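Local coordinates for conserved hypothetical protein Pfu-838710-001 (Pyrococcus furiosus, PDB 1YEM) that is of unknown function but belongs to the CYTH family, whose members typically act on triphosphate-bearing substrates inside a closed antiparallel barrel, at residues Leu51-Gly56 against Tyr64-Glu69. Residues are numbered along the deposited sequence; the frame is centred on the assembly and turned at random.
Sequences LLRIRG and YLTFKE
Arg53 O takes the backbone N-H of Thr66 at 2.8 Å, nearly straight at 166°, and the CA-H of Leu65 adds a weaker approach to the same oxygen. Arg53 N returns a bond to Thr66 O, and the flanking pairs Leu51–Lys68 and Arg55–Tyr64 are likewise joined by two backbone hydrogen bonds each, fixing the antiparallel register. On the face carrying Arg53, its CG sits between backbone N and carbonyl carbon (chi1 70°), and the bent chain runs beside Thr66. Arg53 NH1 lies 2.9 Å from Thr66 OG1, but the angle is too poor for a hydrogen bond; that hydroxyl instead bonds Glu82. Arg53 NE is hydrogen-bonded to Tyr43 OH. Arg55, whose NE forms a salt bridge with Asp41, sets NH1 over one face of the Arg53 guanidinium, while Arg53 NH2 comes 3.8 Å from Lys68 NZ. Such clustered cations are consistent with an anion-binding barrel interior, as in CYTH relatives. An alanine in place of Arg53 would probably leave Tyr43 OH without its NE partner and open a gap beside Thr66. On the other face, Ile54 CD1 packs on Leu65 CG at 3.6 Å. This hairpin lies between strands 32-44 and 77-85, with helix 88-97 packing on Leu52, Ile54 and Leu65.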
loop_
_atom_site.group_PDB
_atom_site.type_symbol
_atom_site.label_atom_id
_atom_site.label_comp_id
_atom_site.label_asym_id
_atom_site.label_seq_id
_atom_site.Cartn_x
_atom_site.Cartn_y
_atom_site.Cartn_z
ATOM N N LEU B 51 2.038 -3.206 14.585
ATOM C CA LEU B 51 3.237 -3.195 13.745
ATOM C C LEU B 51 2.860 -2.748 12.350
ATOM O O LEU B 51 1.737 -3.008 11.888
ATOM C CB LEU B 51 3.879 -4.570 13.669
ATOM C CG LEU B 51 4.398 -5.154 14.977
ATOM C CD1 LEU B 51 4.645 -6.641 14.817
ATOM C CD2 LEU B 51 5.672 -4.412 15.423
ATOM N N LEU B 52 3.801 -2.076 11.687
ATOM C CA LEU B 52 3.595 -1.560 10.351
ATOM C C LEU B 52 4.893 -1.660 9.646
ATOM O O LEU B 52 5.876 -1.123 10.121
ATOM C CB LEU B 52 3.151 -0.079 10.394
ATOM C CG LEU B 52 2.984 0.633 9.033
ATOM C CD1 LEU B 52 1.873 -0.018 8.203
ATOM C CD2 LEU B 52 2.704 2.119 9.235
ATOM N N ARG B 53 4.906 -2.361 8.518
ATOM C CA ARG B 53 6.121 -2.488 7.720
ATOM C C ARG B 53 5.857 -2.637 6.235
ATOM O O ARG B 53 4.816 -3.168 5.810
ATOM C CB ARG B 53 6.992 -3.672 8.195
ATOM C CG ARG B 53 6.427 -5.045 7.914
ATOM C CD ARG B 53 7.503 -6.057 7.587
ATOM N NE ARG B 53 7.238 -7.307 8.292
ATOM C CZ ARG B 53 6.351 -8.228 7.925
ATOM N NH1 ARG B 53 5.637 -8.103 6.820
ATOM N NH2 ARG B 53 6.201 -9.300 8.664
ATOM N N ILE B 54 6.822 -2.155 5.459
ATOM C CA ILE B 54 6.858 -2.352 4.023
ATOM C C ILE B 54 7.957 -3.374 3.766
ATOM O O ILE B 54 9.074 -3.220 4.248
ATOM C CB ILE B 54 7.180 -1.036 3.253
ATOM C CG1 ILE B 54 6.242 0.109 3.695
ATOM C CG2 ILE B 54 7.082 -1.245 1.755
ATOM C CD1 ILE B 54 4.777 -0.233 3.709
ATOM N N ARG B 55 7.626 -4.413 3.021
ATOM C CA ARG B 55 8.577 -5.455 2.706
ATOM C C ARG B 55 8.826 -5.442 1.233
ATOM O O ARG B 55 7.878 -5.457 0.461
ATOM C CB ARG B 55 8.036 -6.856 3.121
ATOM C CG ARG B 55 8.849 -8.072 2.541
ATOM C CD ARG B 55 8.432 -9.422 3.185
ATOM N NE ARG B 55 8.800 -9.449 4.592
ATOM C CZ ARG B 55 8.340 -10.307 5.500
ATOM N NH1 ARG B 55 8.735 -10.193 6.769
ATOM N NH2 ARG B 55 7.515 -11.267 5.171
ATOM N N GLY B 56 10.103 -5.459 0.847
ATOM C CA GLY B 56 10.486 -5.728 -0.538
ATOM C C GLY B 56 11.165 -7.082 -0.655
ATOM O O GLY B 56 11.954 -7.442 0.187
ATOM N N TYR B 64 5.192 -5.664 -0.361
ATOM C CA TYR B 64 4.046 -5.853 0.504
ATOM C C TYR B 64 3.991 -4.786 1.537
ATOM O O TYR B 64 4.998 -4.253 1.923
ATOM C CB TYR B 64 4.122 -7.211 1.211
ATOM C CG TYR B 64 4.221 -8.339 0.241
ATOM C CD1 TYR B 64 5.460 -8.757 -0.233
ATOM C CD2 TYR B 64 3.076 -8.974 -0.236
ATOM C CE1 TYR B 64 5.564 -9.792 -1.151
ATOM C CE2 TYR B 64 3.160 -10.009 -1.151
ATOM C CZ TYR B 64 4.415 -10.413 -1.609
ATOM O OH TYR B 64 4.527 -11.425 -2.528
ATOM N N LEU B 65 2.780 -4.487 1.961
ATOM C CA LEU B 65 2.525 -3.648 3.094
ATOM C C LEU B 65 1.847 -4.534 4.118
ATOM O O LEU B 65 0.873 -5.212 3.798
ATOM C CB LEU B 65 1.614 -2.495 2.702
ATOM C CG LEU B 65 1.349 -1.437 3.790
ATOM C CD1 LEU B 65 1.066 -0.074 3.157
ATOM C CD2 LEU B 65 0.192 -1.850 4.714
ATOM N N THR B 66 2.379 -4.548 5.338
ATOM C CA THR B 66 1.866 -5.429 6.386
ATOM C C THR B 66 1.557 -4.647 7.658
ATOM O O THR B 66 2.353 -3.823 8.098
ATOM C CB THR B 66 2.878 -6.543 6.714
ATOM O OG1 THR B 66 3.229 -7.242 5.510
ATOM C CG2 THR B 66 2.296 -7.533 7.716
ATOM N N PHE B 67 0.380 -4.890 8.213
ATOM C CA PHE B 67 0.011 -4.369 9.524
ATOM C C PHE B 67 -0.272 -5.558 10.436
ATOM O O PHE B 67 -0.950 -6.480 10.026
ATOM C CB PHE B 67 -1.228 -3.465 9.432
ATOM C CG PHE B 67 -1.841 -3.151 10.758
ATOM C CD1 PHE B 67 -1.426 -2.049 11.487
ATOM C CD2 PHE B 67 -2.824 -3.976 11.298
ATOM C CE1 PHE B 67 -1.981 -1.776 12.737
ATOM C CE2 PHE B 67 -3.378 -3.708 12.537
ATOM C CZ PHE B 67 -2.963 -2.611 13.256
ATOM N N LYS B 68 0.265 -5.531 11.654
ATOM C CA LYS B 68 -0.040 -6.559 12.657
ATOM C C LYS B 68 -0.492 -5.967 13.982
ATOM O O LYS B 68 -0.057 -4.891 14.368
ATOM C CB LYS B 68 1.178 -7.455 12.942
ATOM C CG LYS B 68 1.659 -8.286 11.795
ATOM C CD LYS B 68 2.671 -9.296 12.278
ATOM C CE LYS B 68 3.413 -9.974 11.131
ATOM N NZ LYS B 68 4.470 -10.878 11.653
ATOM N N GLU B 69 -1.362 -6.694 14.670
ATOM C CA GLU B 69 -1.582 -6.491 16.099
ATOM C C GLU B 69 -0.991 -7.661 16.854
ATOM O O GLU B 69 -1.377 -8.817 16.636
ATOM C CB GLU B 69 -3.070 -6.360 16.427
ATOM C CG GLU B 69 -3.561 -4.921 16.449
ATOM C CD GLU B 69 -5.051 -4.818 16.190
ATOM O OE1 GLU B 69 -5.803 -5.576 16.855
ATOM O OE2 GLU B 69 -5.463 -3.990 15.323
#